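Local coordinates for protein guanine deaminase (Escherichia coli, PDB 6OHC) that catalyses the zinc-dependent hydrolytic deamination of guanine to xanthine and ammonia, the opening step of guanine degradation, at residues 167-172 / 206-211; 67-72 / 424-429. One frame throughout, in Å; residues are numbered along the deposited sequence.

Interaction 1: residues 167-172 / 206-211; sequences KVMMDR and ITPRFA
With CG anti to the backbone nitrogen in both M170 and R209 (chi1 -169° in R209), the two side chains run side by side in the same direction. A bend at chi3 of R209 then lays its NE 3.5 Å from the sulfur M170 SD, while M170 CE sits at the guanidinium edge near NH2. V168 crosses obliquely, bringing its CG1 within 3.6 Å of R209 NE. At R172 the torsion differs: CG stands between the backbone nitrogen and the carbonyl carbon (chi1 74°), and the extended chain beyond it carries NH2 to A211 O at 3.1 Å. That acceptor is met in the guanidinium plane, whereas the donor is tilted 32° from the carbonyl plane; R172 NE bonds P212 O, so one arginine holds two successive carbonyls. A lysine in its place would probably reach at most one of them, leaving the loop after R209 less firmly fixed.

The backbones illustrate parallel pairing. M169 N donates to T207 O at 2.8 Å, and M169 O accepts from R209 N at 3.0 Å. M169 O also receives a water at 2.7 Å, and this water in turn accepts from F210 N, extending the join past the strands.

These are neighbouring strands of the amidohydrolase barrel, linked by helix 182-196, and the loop at their C-terminal ends carries R209 and F210, probable substrate-binding residues by similarity. Outside the contact, R209 O bonds H237, a zinc ligand by similarity. R209 NE is buried beside M170 SD and V168 CG1 and has no hydrogen-bond partner in the model, while NH2 forms a salt bridge with E110; the apolar groups of V168 and M170 beside the guanidinium would probably strengthen that charge pairing and help keep it near the substrate pocket.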
loop_
_atom_site.group_PDB
_atom_site.type_symbol
_atom_site.label_atom_id
_atom_site.label_comp_id
_atom_site.label_asym_id
_atom_site.label_seq_id
_atom_site.Cartn_x
_atom_site.Cartn_y
_atom_site.Cartn_z
ATOM N N LYS B 167 -28.317 2.996 10.357
ATOM C CA LYS B 167 -28.034 2.654 11.771
ATOM C C LYS B 167 -27.660 1.177 11.828
ATOM O O LYS B 167 -28.341 0.336 11.154
ATOM C CB LYS B 167 -29.241 2.920 12.654
ATOM C CG LYS B 167 -29.105 2.480 14.104
ATOM C CD LYS B 167 -30.427 1.919 14.629
ATOM C CE LYS B 167 -30.400 1.458 16.048
ATOM N NZ LYS B 167 -29.503 0.325 16.302
ATOM N N VAL B 168 -26.584 0.892 12.559
ATOM C CA VAL B 168 -26.167 -0.496 12.840
ATOM C C VAL B 168 -27.173 -1.096 13.824
ATOM O O VAL B 168 -27.437 -0.480 14.836
ATOM C CB VAL B 168 -24.731 -0.541 13.380
ATOM C CG1 VAL B 168 -24.417 -1.975 13.759
ATOM C CG2 VAL B 168 -23.758 0.008 12.332
ATOM N N MET B 169 -27.694 -2.268 13.502
ATOM C CA MET B 169 -28.540 -3.071 14.417
ATOM C C MET B 169 -27.672 -4.153 15.064
ATOM O O MET B 169 -26.972 -4.872 14.343
ATOM C CB MET B 169 -29.709 -3.690 13.657
ATOM C CG MET B 169 -30.415 -2.671 12.772
ATOM S SD MET B 169 -31.666 -3.374 11.736
ATOM C CE MET B 169 -30.633 -4.250 10.588
ATOM N N MET B 170 -27.699 -4.214 16.392
ATOM C CA MET B 170 -26.783 -5.023 17.238
ATOM C C MET B 170 -27.409 -5.158 18.636
ATOM O O MET B 170 -27.258 -4.211 19.419
ATOM C CB MET B 170 -25.457 -4.240 17.307
ATOM C CG MET B 170 -24.209 -4.971 17.773
ATOM S SD MET B 170 -22.741 -3.824 18.046
ATOM C CE MET B 170 -23.475 -2.328 17.390
ATOM N N ASP B 171 -28.069 -6.274 18.945
ATOM C CA ASP B 171 -28.762 -6.435 20.251
ATOM C C ASP B 171 -28.026 -7.438 21.146
ATOM O O ASP B 171 -28.454 -7.571 22.289
ATOM C CB ASP B 171 -30.247 -6.799 20.105
ATOM C CG ASP B 171 -30.559 -8.181 19.533
ATOM O OD1 ASP B 171 -29.691 -8.781 18.819
ATOM O OD2 ASP B 171 -31.692 -8.627 19.759
ATOM N N ARG B 172 -26.935 -8.071 20.709
ATOM C CA ARG B 172 -26.277 -9.099 21.552
ATOM C C ARG B 172 -24.797 -9.314 21.197
ATOM O O ARG B 172 -24.316 -8.782 20.194
ATOM C CB ARG B 172 -27.029 -10.427 21.400
ATOM C CG ARG B 172 -26.764 -11.093 20.061
ATOM C CD ARG B 172 -27.213 -12.538 19.975
ATOM N NE ARG B 172 -26.973 -13.061 18.638
ATOM C CZ ARG B 172 -27.560 -14.126 18.140
ATOM N NH1 ARG B 172 -28.384 -14.849 18.874
ATOM N NH2 ARG B 172 -27.299 -14.524 16.919
ATOM N N ILE B 206 -30.755 -0.924 5.456
ATOM C CA ILE B 206 -30.998 -1.707 6.692
ATOM C C ILE B 206 -29.698 -2.438 7.003
ATOM O O ILE B 206 -29.272 -3.242 6.186
ATOM C CB ILE B 206 -32.232 -2.612 6.529
ATOM C CG1 ILE B 206 -33.500 -1.773 6.284
ATOM C CG2 ILE B 206 -32.368 -3.493 7.759
ATOM C CD1 ILE B 206 -34.504 -2.468 5.369
ATOM N N THR B 207 -29.099 -2.155 8.162
ATOM C CA THR B 207 -27.684 -2.488 8.482
ATOM C C THR B 207 -27.630 -3.258 9.801
ATOM O O THR B 207 -27.198 -2.747 10.831
ATOM C CB THR B 207 -26.843 -1.211 8.509
ATOM O OG1 THR B 207 -27.230 -0.412 7.381
ATOM C CG2 THR B 207 -25.354 -1.506 8.465
ATOM N N PRO B 208 -27.993 -4.563 9.798
ATOM C CA PRO B 208 -27.608 -5.440 10.893
ATOM C C PRO B 208 -26.097 -5.664 10.800
ATOM O O PRO B 208 -25.607 -6.010 9.714
ATOM C CB PRO B 208 -28.351 -6.739 10.634
ATOM C CG PRO B 208 -28.901 -6.664 9.189
ATOM C CD PRO B 208 -28.634 -5.274 8.674
ATOM N N ARG B 209 -25.367 -5.395 11.881
ATOM C CA ARG B 209 -23.896 -5.514 11.836
ATOM C C ARG B 209 -23.551 -6.825 11.155
ATOM O O ARG B 209 -22.746 -6.786 10.184
ATOM C CB ARG B 209 -23.239 -5.424 13.194
ATOM C CG ARG B 209 -21.745 -5.275 13.052
ATOM C CD ARG B 209 -21.087 -5.051 14.360
ATOM N NE ARG B 209 -21.423 -3.753 14.847
ATOM C CZ ARG B 209 -20.649 -2.679 14.788
ATOM N NH1 ARG B 209 -19.506 -2.674 14.136
ATOM N NH2 ARG B 209 -21.043 -1.572 15.380
ATOM N N PHE B 210 -24.098 -7.925 11.674
ATOM C CA PHE B 210 -24.001 -9.311 11.153
ATOM C C PHE B 210 -24.639 -10.291 12.142
ATOM O O PHE B 210 -24.912 -9.925 13.314
ATOM C CB PHE B 210 -22.572 -9.692 10.814
ATOM C CG PHE B 210 -21.547 -9.720 11.919
ATOM C CD1 PHE B 210 -21.797 -9.199 13.184
ATOM C CD2 PHE B 210 -20.280 -10.237 11.663
ATOM C CE1 PHE B 210 -20.812 -9.227 14.172
ATOM C CE2 PHE B 210 -19.307 -10.260 12.648
ATOM C CZ PHE B 210 -19.560 -9.752 13.894
ATOM N N ALA B 211 -24.874 -11.522 11.656
ATOM C CA ALA B 211 -25.606 -12.613 12.335
ATOM C C ALA B 211 -25.176 -12.755 13.793
ATOM O O ALA B 211 -26.036 -12.778 14.690
ATOM C CB ALA B 211 -25.451 -13.898 11.588
HETATM O O HOH W 1 -30.891 -0.016 10.009
HETATM O O HOH W 2 -25.806 -7.297 14.355
#

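Interaction 2: residues 67-72 / 424-429; sequences RDYRGK and SIYRTY
Y69 and Y429 reach toward each other from opposite directions and join through their hydroxyls, Y69 OH lying 2.6 Å from Y429 OH. Each oxygen lies in the plane of the other ring, at its edge. R67 NH1 adds a weak hydrogen bond to Y429 OH at 3.4 Å, with the guanidinium turned 71° from the tyrosine ring.

Beside this pair K72 crosses Y426 at about a right angle. Its CE rests 3.6 Å from the centroid of the Y426 ring, almost on the ring normal, as a CH-pi contact, and NZ follows at 3.9 Å from the same centroid as a cation-pi partner. The opposite face of that ring is covered by R427, whose NH1 lies over its centre; the aromatic group is thus sandwiched between two basic side chains. Y69 CE1 abuts the ring edge, 4.0 Å from Y426 CE2.

A second shell helps to set these positions. R427 NH1 also bonds the carbonyl Y426 O at 2.8 Å, fixing the guanidinium over the ring, and R427 NE donates to a water that touches Y69 OH weakly. A type II turn from Y69 to K72, closed by K72 N to Y69 O at 2.9 Å, swings K72 round to Y426, with G71 taking backbone angles that call for glycine. An Asx turn at D68 overlaps its start. Y426 and R427 both face V390, a classic beta bulge that sends successive side chains toward the same partner segment.

Strand 67-70 lies beside strand 9-12 at one margin of a four-stranded sheet; strand 425-430 runs between strands 388-391 and 433-437, with Y429 stacked on F388. The axes of segments 67-70 and 425-429 come no closer than 10.7 Å, and side chains, with one water, span the gap.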
loop_
_atom_site.group_PDB
_atom_site.type_symbol
_atom_site.label_atom_id
_atom_site.label_comp_id
_atom_site.label_asym_id
_atom_site.label_seq_id
_atom_site.Cartn_x
_atom_site.Cartn_y
_atom_site.Cartn_z
ATOM N N ARG B 67 -13.964 25.947 -17.226
ATOM C CA ARG B 67 -13.051 25.389 -16.196
ATOM C C ARG B 67 -12.033 24.513 -16.918
ATOM O O ARG B 67 -12.429 23.427 -17.426
ATOM C CB ARG B 67 -13.851 24.624 -15.157
ATOM C CG ARG B 67 -14.842 25.505 -14.421
ATOM C CD ARG B 67 -16.110 24.726 -14.145
ATOM N NE ARG B 67 -17.174 25.603 -13.713
ATOM C CZ ARG B 67 -17.469 25.861 -12.451
ATOM N NH1 ARG B 67 -16.739 25.321 -11.478
ATOM N NH2 ARG B 67 -18.459 26.696 -12.175
ATOM N N ASP B 68 -10.814 25.021 -17.076
ATOM C CA ASP B 68 -9.818 24.442 -18.030
ATOM C C ASP B 68 -8.900 23.511 -17.234
ATOM O O ASP B 68 -8.103 24.050 -16.432
ATOM C CB ASP B 68 -9.055 25.554 -18.770
ATOM C CG ASP B 68 -8.089 25.067 -19.827
ATOM O OD1 ASP B 68 -7.929 23.782 -20.036
ATOM O OD2 ASP B 68 -7.450 25.956 -20.426
ATOM N N TYR B 69 -9.054 22.190 -17.412
ATOM C CA TYR B 69 -8.253 21.150 -16.702
ATOM C C TYR B 69 -7.403 20.386 -17.712
ATOM O O TYR B 69 -7.103 19.234 -17.467
ATOM C CB TYR B 69 -9.171 20.187 -15.933
ATOM C CG TYR B 69 -10.002 20.840 -14.848
ATOM C CD1 TYR B 69 -9.380 21.521 -13.813
ATOM C CD2 TYR B 69 -11.384 20.754 -14.839
ATOM C CE1 TYR B 69 -10.112 22.074 -12.778
ATOM C CE2 TYR B 69 -12.142 21.331 -13.837
ATOM C CZ TYR B 69 -11.511 22.027 -12.820
ATOM O OH TYR B 69 -12.213 22.609 -11.801
ATOM N N ARG B 70 -7.037 21.001 -18.834
ATOM C CA ARG B 70 -6.054 20.406 -19.785
ATOM C C ARG B 70 -4.764 20.054 -19.046
ATOM O O ARG B 70 -4.338 20.849 -18.242
ATOM C CB ARG B 70 -5.835 21.312 -20.988
ATOM C CG ARG B 70 -6.987 21.123 -21.973
ATOM C CD ARG B 70 -6.985 22.084 -23.114
ATOM N NE ARG B 70 -6.989 23.462 -22.643
ATOM C CZ ARG B 70 -6.692 24.482 -23.427
ATOM N NH1 ARG B 70 -6.365 24.250 -24.690
ATOM N NH2 ARG B 70 -6.709 25.710 -22.948
ATOM N N GLY B 71 -4.255 18.852 -19.272
ATOM C CA GLY B 71 -3.108 18.304 -18.529
ATOM C C GLY B 71 -3.567 17.347 -17.446
ATOM O O GLY B 71 -2.735 16.569 -16.984
ATOM N N LYS B 72 -4.847 17.393 -17.065
ATOM C CA LYS B 72 -5.424 16.492 -16.050
ATOM C C LYS B 72 -6.288 15.452 -16.727
ATOM O O LYS B 72 -6.707 15.680 -17.880
ATOM C CB LYS B 72 -6.159 17.327 -15.002
ATOM C CG LYS B 72 -5.233 18.388 -14.429
ATOM C CD LYS B 72 -5.204 18.541 -12.969
ATOM C CE LYS B 72 -3.950 19.230 -12.480
ATOM N NZ LYS B 72 -3.746 20.519 -13.151
ATOM N N SER B 424 -3.184 12.515 -6.233
ATOM C CA SER B 424 -3.694 12.405 -7.607
ATOM C C SER B 424 -5.036 13.154 -7.720
ATOM O O SER B 424 -5.437 13.411 -8.827
ATOM C CB SER B 424 -3.885 10.940 -7.965
ATOM O OG SER B 424 -2.643 10.275 -8.010
ATOM N N ILE B 425 -5.748 13.385 -6.616
ATOM C CA ILE B 425 -7.118 13.986 -6.652
ATOM C C ILE B 425 -6.957 15.508 -6.552
ATOM O O ILE B 425 -6.585 16.004 -5.454
ATOM C CB ILE B 425 -8.051 13.413 -5.568
ATOM C CG1 ILE B 425 -8.455 11.956 -5.870
ATOM C CG2 ILE B 425 -9.319 14.251 -5.513
ATOM C CD1 ILE B 425 -7.335 11.031 -6.199
ATOM N N TYR B 426 -7.175 16.207 -7.672
ATOM C CA TYR B 426 -6.984 17.665 -7.792
ATOM C C TYR B 426 -8.279 18.384 -7.463
ATOM O O TYR B 426 -8.225 19.462 -6.834
ATOM C CB TYR B 426 -6.580 17.973 -9.215
ATOM C CG TYR B 426 -6.263 19.398 -9.515
ATOM C CD1 TYR B 426 -5.127 19.992 -8.980
ATOM C CD2 TYR B 426 -7.014 20.114 -10.427
ATOM C CE1 TYR B 426 -4.789 21.303 -9.292
ATOM C CE2 TYR B 426 -6.673 21.404 -10.771
ATOM C CZ TYR B 426 -5.564 22.002 -10.203
ATOM O OH TYR B 426 -5.199 23.286 -10.518
ATOM N N ARG B 427 -9.410 17.852 -7.916
ATOM C CA ARG B 427 -10.746 18.487 -7.736
ATOM C C ARG B 427 -11.796 17.382 -7.669
ATOM O O ARG B 427 -11.641 16.386 -8.335
ATOM C CB ARG B 427 -11.120 19.486 -8.837
ATOM C CG ARG B 427 -10.135 20.613 -9.071
ATOM C CD ARG B 427 -10.303 21.731 -8.093
ATOM N NE ARG B 427 -9.485 22.906 -8.381
ATOM C CZ ARG B 427 -8.213 23.075 -8.022
ATOM N NH1 ARG B 427 -7.540 22.125 -7.383
ATOM N NH2 ARG B 427 -7.615 24.217 -8.332
ATOM N N THR B 428 -12.778 17.540 -6.804
ATOM C CA THR B 428 -13.926 16.628 -6.722
ATOM C C THR B 428 -15.191 17.469 -6.901
ATOM O O THR B 428 -15.305 18.535 -6.292
ATOM C CB THR B 428 -13.894 15.797 -5.443
ATOM O OG1 THR B 428 -12.649 15.126 -5.384
ATOM C CG2 THR B 428 -15.026 14.799 -5.374
ATOM N N TYR B 429 -16.059 17.008 -7.787
ATOM C CA TYR B 429 -17.353 17.622 -8.123
ATOM C C TYR B 429 -18.433 16.642 -7.645
ATOM O O TYR B 429 -18.352 15.422 -7.948
ATOM C CB TYR B 429 -17.430 17.889 -9.630
ATOM C CG TYR B 429 -16.747 19.145 -10.118
ATOM C CD1 TYR B 429 -15.378 19.163 -10.348
ATOM C CD2 TYR B 429 -17.465 20.289 -10.428
ATOM C CE1 TYR B 429 -14.734 20.290 -10.832
ATOM C CE2 TYR B 429 -16.829 21.430 -10.908
ATOM C CZ TYR B 429 -15.457 21.432 -11.113
ATOM O OH TYR B 429 -14.798 22.552 -11.536
HETATM O O HOH W 3 -10.557 24.698 -9.819
#

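How the interactions relate
Interactions 1 and 2 lie on opposite sides of the chain's centre, their centres 39 Å apart and their nearest atoms about 23 Å. In sequence the first is nested within the second: 67-72 comes first, then 167-172 and 206-211 on barrel strands, and last 424-429 near the C-terminus. Strand pairing links the two regions, running from strands 164-169 and 203-208 through 135-141 and 73-84 to 388-391 and 425-430. They exemplify a division common among amidohydrolases: interaction 1 lies at the C-terminal ends of barrel strands near the zinc ion and probably helps to shape the substrate pocket, whereas interaction 2, far from that site, joins early and late parts of the chain in the smaller beta region.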